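Long-range contacts in NifU like protein IscU (Streptococcus pyogenes, PDB 1SU0), which probably serves as a scaffold on which iron-sulfur clusters are assembled with the help of IscS and then handed on to other proteins: residues G25-V30 with I55-F60; L46-D51 with K136-R141. All coordinates share one frame; numbering follows the deposited sequence.

Interaction 1. Residues G25-V30 with I55-F60; sequences GQLDGV and IEDIAF
G25, Q26 and L27, in the loop between helix 8-19 and strand 33-36, lie against D57, A59 and F60 of strand 55-63, the contact being mainly apolar with one weak backbone bond at its end. The touching parts run 141° apart, roughly antiparallel, yet this is a loop laid on a strand and not a further strand: 25-30 has no regular secondary structure, and a single weak hydrogen bond joins the two segments. That bond runs from G25 N to F60 O (2.8 Å), bent to 128° at the hydrogen.

L27 carries the apolar part. Its CG lies beside its own backbone N (chi1 -57°), and from there the methyls fork over the strand: CD2 rests on A59 CB at 3.7 Å, while CD1 reaches the backbone of D57, 3.6 Å from D57 O. CD2 also touches D57 OD1 at 3.4 Å, a carbon-oxygen contact between obliquely crossing side chains. A59 CB also lies 3.2 Å from G25 O. The loop is further tied to strand 43-50 by the bond of L27 N to T47 OG1, which also makes a weak hydrogen bond with A59 O. Beyond L27 a type II turn, L27 to V30, with G29 at positive phi, carries the chain away from the strand.

The bent bond adds little directional hold, and van der Waals contact of L27 with A59 and the D57 backbone makes up much of the interface.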
loop_
_atom_site.group_PDB
_atom_site.type_symbol
_atom_site.label_atom_id
_atom_site.label_comp_id
_atom_site.label_asym_id
_atom_site.label_seq_id
_atom_site.Cartn_x
_atom_site.Cartn_y
_atom_site.Cartn_z
ATOM N N GLY A 25 6.957 -2.467 11.075
ATOM C CA GLY A 25 6.695 -3.048 12.371
ATOM C C GLY A 25 5.201 -3.207 12.583
ATOM O O GLY A 25 4.409 -3.189 11.629
ATOM N N GLN A 26 4.832 -3.360 13.853
ATOM C CA GLN A 26 3.464 -3.649 14.268
ATOM C C GLN A 26 3.083 -2.741 15.426
ATOM O O GLN A 26 3.915 -2.439 16.287
ATOM C CB GLN A 26 3.333 -5.123 14.716
ATOM C CG GLN A 26 3.879 -6.168 13.717
ATOM C CD GLN A 26 2.910 -6.499 12.591
ATOM O OE1 GLN A 26 2.972 -5.913 11.496
ATOM N NE2 GLN A 26 2.024 -7.451 12.851
ATOM N N LEU A 27 1.817 -2.333 15.447
ATOM C CA LEU A 27 1.259 -1.531 16.527
ATOM C C LEU A 27 0.831 -2.420 17.689
ATOM O O LEU A 27 0.402 -3.559 17.485
ATOM C CB LEU A 27 0.047 -0.748 16.023
ATOM C CG LEU A 27 0.242 0.186 14.824
ATOM C CD1 LEU A 27 -1.074 0.888 14.498
ATOM C CD2 LEU A 27 1.349 1.201 15.072
ATOM N N ASP A 28 0.932 -1.879 18.900
ATOM C CA ASP A 28 0.657 -2.635 20.122
ATOM C C ASP A 28 -0.834 -2.704 20.445
ATOM O O ASP A 28 -1.551 -1.724 20.274
ATOM C CB ASP A 28 1.408 -2.021 21.311
ATOM C CG ASP A 28 2.852 -2.482 21.388
ATOM O OD1 ASP A 28 3.540 -2.436 20.344
ATOM O OD2 ASP A 28 3.377 -2.910 22.444
ATOM N N GLY A 29 -1.283 -3.865 20.923
ATOM C CA GLY A 29 -2.674 -4.087 21.291
ATOM C C GLY A 29 -3.665 -3.999 20.140
ATOM O O GLY A 29 -4.842 -3.721 20.369
ATOM N N VAL A 30 -3.195 -4.245 18.916
ATOM C CA VAL A 30 -4.004 -4.084 17.704
ATOM C C VAL A 30 -3.982 -5.359 16.863
ATOM O O VAL A 30 -2.939 -5.722 16.313
ATOM C CB VAL A 30 -3.482 -2.910 16.832
ATOM C CG1 VAL A 30 -4.160 -2.891 15.462
ATOM C CG2 VAL A 30 -3.693 -1.576 17.545
ATOM N N ILE A 55 -7.996 6.988 10.564
ATOM C CA ILE A 55 -6.879 6.107 10.889
ATOM C C ILE A 55 -5.870 6.894 11.741
ATOM O O ILE A 55 -5.145 7.749 11.239
ATOM C CB ILE A 55 -6.243 5.527 9.591
ATOM C CG1 ILE A 55 -7.206 4.532 8.932
ATOM C CG2 ILE A 55 -4.907 4.845 9.876
ATOM C CD1 ILE A 55 -6.921 4.251 7.468
ATOM N N GLU A 56 -5.877 6.626 13.047
ATOM C CA GLU A 56 -4.908 7.203 13.984
ATOM C C GLU A 56 -3.493 6.837 13.539
ATOM O O GLU A 56 -2.671 7.714 13.277
ATOM C CB GLU A 56 -5.169 6.683 15.416
ATOM C CG GLU A 56 -5.028 7.713 16.542
ATOM C CD GLU A 56 -3.598 7.933 17.021
ATOM O OE1 GLU A 56 -2.712 7.088 16.734
ATOM O OE2 GLU A 56 -3.364 8.957 17.711
ATOM N N ASP A 57 -3.227 5.537 13.449
ATOM C CA ASP A 57 -1.906 5.041 13.064
ATOM C C ASP A 57 -1.970 3.693 12.324
ATOM O O ASP A 57 -2.986 2.988 12.368
ATOM C CB ASP A 57 -0.984 4.946 14.298
ATOM C CG ASP A 57 0.505 5.099 13.947
ATOM O OD1 ASP A 57 1.352 4.534 14.678
ATOM O OD2 ASP A 57 0.927 5.754 12.964
ATOM N N ILE A 58 -0.868 3.361 11.650
ATOM C CA ILE A 58 -0.758 2.161 10.817
ATOM C C ILE A 58 0.685 1.652 10.751
ATOM O O ILE A 58 1.638 2.436 10.814
ATOM C CB ILE A 58 -1.295 2.460 9.397
ATOM C CG1 ILE A 58 -1.416 1.189 8.569
ATOM C CG2 ILE A 58 -0.446 3.537 8.673
ATOM C CD1 ILE A 58 -2.287 1.391 7.341
ATOM N N ALA A 59 0.823 0.332 10.625
ATOM C CA ALA A 59 2.117 -0.332 10.613
ATOM C C ALA A 59 2.027 -1.683 9.915
ATOM O O ALA A 59 0.984 -2.354 9.958
ATOM C CB ALA A 59 2.632 -0.521 12.036
ATOM N N PHE A 60 3.127 -2.076 9.279
ATOM C CA PHE A 60 3.176 -3.331 8.544
ATOM C C PHE A 60 4.534 -4.044 8.579
ATOM O O PHE A 60 5.599 -3.449 8.783
ATOM C CB PHE A 60 2.744 -3.142 7.092
ATOM C CG PHE A 60 3.876 -2.818 6.177
ATOM C CD1 PHE A 60 4.535 -3.829 5.482
ATOM C CD2 PHE A 60 4.314 -1.492 6.039
ATOM C CE1 PHE A 60 5.608 -3.541 4.665
ATOM C CE2 PHE A 60 5.368 -1.192 5.228
ATOM C CZ PHE A 60 6.025 -2.215 4.535
#

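Interaction 2. Residues L46-D51 with K136-R141; sequences LTVKFD and KEAIKR
A138 and I139, in the last turn of helix 122-139, pack on L46, V48 and F50, which project from one face of strand 43-50 in an alpha/beta layer contact between the C-terminal helix and the three-stranded antiparallel sheet of the NifU-like domain. Alternate residues of the strand point their CB atoms at the helix, whereas T47 points away from it, to the face covered by the loop 25-30.

The tight part centres on A138. Its methyl faces the strand, and the closest CA pair, V48 and A138, is 6.5 Å apart, a close approach that the small side chain permits. V48 CG2 meets A138 CB at 3.8 Å; this branch lies anti to the carbonyl carbon of V48, while CG1 lies anti to the backbone N. L46 CD1 approaches the same methyl more distantly, at 4.4 Å. V33 of strand 33-36 also touches A138, and I139 turns partly to A87 and L88 of helix 84-97, so the helix end is packed from more than one direction.

At F50 the contact becomes more open to solvent without becoming thinner. F50 is only partly buried, K140 and R141 are exposed and contribute little, and the helix has ended by K140. The F50 ring meets the last helical turn through CZ and CE2, its side chain crossing that of I139 at about a right angle. CE2 lies 4.0 Å from I139 CG1, and CZ stands 3.8 Å from both I139 CA and A138 O.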
loop_
_atom_site.group_PDB
_atom_site.type_symbol
_atom_site.label_atom_id
_atom_site.label_comp_id
_atom_site.label_asym_id
_atom_site.label_seq_id
_atom_site.Cartn_x
_atom_site.Cartn_y
_atom_site.Cartn_z
ATOM N N LEU A 46 -0.689 -6.232 8.755
ATOM C CA LEU A 46 -0.997 -4.826 8.742
ATOM C C LEU A 46 -1.879 -4.531 9.955
ATOM O O LEU A 46 -3.078 -4.797 9.929
ATOM C CB LEU A 46 -1.737 -4.504 7.433
ATOM C CG LEU A 46 -1.852 -3.063 6.904
ATOM C CD1 LEU A 46 -3.291 -2.653 6.748
ATOM C CD2 LEU A 46 -1.094 -2.047 7.755
ATOM N N THR A 47 -1.273 -4.021 11.025
ATOM C CA THR A 47 -2.025 -3.496 12.164
ATOM C C THR A 47 -2.513 -2.082 11.864
ATOM O O THR A 47 -1.713 -1.220 11.500
ATOM C CB THR A 47 -1.158 -3.437 13.424
ATOM O OG1 THR A 47 0.020 -2.668 13.164
ATOM C CG2 THR A 47 -0.665 -4.823 13.832
ATOM N N VAL A 48 -3.810 -1.832 12.027
ATOM C CA VAL A 48 -4.335 -0.478 11.836
ATOM C C VAL A 48 -5.109 -0.002 13.059
ATOM O O VAL A 48 -5.985 -0.702 13.587
ATOM C CB VAL A 48 -5.236 -0.360 10.599
ATOM C CG1 VAL A 48 -5.712 1.073 10.420
ATOM C CG2 VAL A 48 -4.492 -0.815 9.358
ATOM N N LYS A 49 -4.769 1.208 13.487
ATOM C CA LYS A 49 -5.437 1.881 14.590
ATOM C C LYS A 49 -6.413 2.924 14.042
ATOM O O LYS A 49 -6.078 3.676 13.130
ATOM C CB LYS A 49 -4.384 2.554 15.472
ATOM C CG LYS A 49 -4.910 3.189 16.743
ATOM C CD LYS A 49 -3.758 3.727 17.577
ATOM C CE LYS A 49 -4.260 4.513 18.768
ATOM N NZ LYS A 49 -5.061 3.661 19.688
ATOM N N PHE A 50 -7.623 2.931 14.587
ATOM C CA PHE A 50 -8.604 3.987 14.346
ATOM C C PHE A 50 -8.965 4.606 15.698
ATOM O O PHE A 50 -9.244 3.877 16.653
ATOM C CB PHE A 50 -9.869 3.424 13.685
ATOM C CG PHE A 50 -9.591 2.459 12.569
ATOM C CD1 PHE A 50 -9.313 1.120 12.844
ATOM C CD2 PHE A 50 -9.594 2.887 11.238
ATOM C CE1 PHE A 50 -9.050 0.226 11.820
ATOM C CE2 PHE A 50 -9.324 1.990 10.201
ATOM C CZ PHE A 50 -9.054 0.663 10.490
ATOM N N ASP A 51 -8.930 5.934 15.788
ATOM C CA ASP A 51 -9.334 6.633 17.011
ATOM C C ASP A 51 -10.759 7.138 16.851
ATOM O O ASP A 51 -11.583 7.001 17.756
ATOM C CB ASP A 51 -8.349 7.767 17.353
ATOM C CG ASP A 51 -8.907 9.152 17.079
ATOM O OD1 ASP A 51 -9.517 9.741 17.994
ATOM O OD2 ASP A 51 -8.775 9.733 15.984
ATOM N N LYS A 136 -8.176 -2.813 3.062
ATOM C CA LYS A 136 -9.620 -2.985 2.857
ATOM C C LYS A 136 -10.229 -3.859 3.959
ATOM O O LYS A 136 -11.290 -3.552 4.513
ATOM C CB LYS A 136 -9.892 -3.631 1.500
ATOM C CG LYS A 136 -9.718 -2.697 0.286
ATOM C CD LYS A 136 -10.418 -3.341 -0.897
ATOM C CE LYS A 136 -10.074 -2.725 -2.219
ATOM N NZ LYS A 136 -10.453 -3.716 -3.277
ATOM N N GLU A 137 -9.521 -4.937 4.290
ATOM C CA GLU A 137 -9.974 -5.867 5.308
ATOM C C GLU A 137 -9.939 -5.234 6.696
ATOM O O GLU A 137 -10.883 -5.409 7.487
ATOM C CB GLU A 137 -9.129 -7.136 5.290
ATOM C CG GLU A 137 -9.701 -8.248 4.417
ATOM C CD GLU A 137 -9.364 -8.063 2.944
ATOM O OE1 GLU A 137 -9.598 -6.949 2.397
ATOM O OE2 GLU A 137 -8.860 -9.050 2.345
ATOM N N ALA A 138 -8.857 -4.507 6.985
ATOM C CA ALA A 138 -8.682 -3.840 8.282
ATOM C C ALA A 138 -9.799 -2.837 8.605
ATOM O O ALA A 138 -10.335 -2.801 9.712
ATOM C CB ALA A 138 -7.332 -3.158 8.349
ATOM N N ILE A 139 -10.138 -2.023 7.625
ATOM C CA ILE A 139 -11.180 -1.016 7.767
ATOM C C ILE A 139 -12.517 -1.705 8.021
ATOM O O ILE A 139 -13.239 -1.409 9.000
ATOM C CB ILE A 139 -11.218 -0.192 6.482
ATOM C CG1 ILE A 139 -10.042 0.787 6.478
ATOM C CG2 ILE A 139 -12.528 0.520 6.335
ATOM C CD1 ILE A 139 -9.790 1.435 5.154
ATOM N N LYS A 140 -12.821 -2.668 7.156
ATOM C CA LYS A 140 -14.073 -3.406 7.240
ATOM C C LYS A 140 -14.110 -4.320 8.488
ATOM O O LYS A 140 -15.048 -5.091 8.679
ATOM C CB LYS A 140 -14.318 -4.159 5.916
ATOM C CG LYS A 140 -13.752 -5.565 5.820
ATOM C CD LYS A 140 -14.665 -6.478 4.993
ATOM C CE LYS A 140 -14.511 -7.937 5.384
ATOM N NZ LYS A 140 -14.889 -8.164 6.803
ATOM N N ARG A 141 -13.080 -4.180 9.324
ATOM C CA ARG A 141 -12.872 -4.916 10.555
ATOM C C ARG A 141 -12.795 -6.412 10.291
ATOM O O ARG A 141 -13.802 -7.112 10.384
ATOM C CB ARG A 141 -13.926 -4.554 11.605
ATOM C CG ARG A 141 -13.723 -3.161 12.197
ATOM C CD ARG A 141 -14.949 -2.615 12.909
ATOM N NE ARG A 141 -16.039 -2.385 11.970
ATOM C CZ ARG A 141 -17.264 -2.015 12.313
ATOM N NH1 ARG A 141 -17.587 -1.817 13.589
ATOM N NH2 ARG A 141 -18.180 -1.835 11.369
#

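In the fold
Interactions 1 and 2 meet through neighbouring strands of one sheet, their centres 9 Å apart. Strand 43-50 joins them: D57 O and K49 N are 2.8 Å apart, probably hydrogen-bonded. L46 contributes to both neighbourhoods, since its CD2 packs on I58 CG1 at 3.4 Å. T47 lies on the face opposite the helix of interaction 2 and so belongs with the loop of interaction 1. The zinc, bound by C40, D42, C65 and C127, lies nearer interaction 1: the F60 side chain is about 12 Å from the metal and about 9 Å from the side chain of its ligand D42. Interaction 2 is away from the metal site.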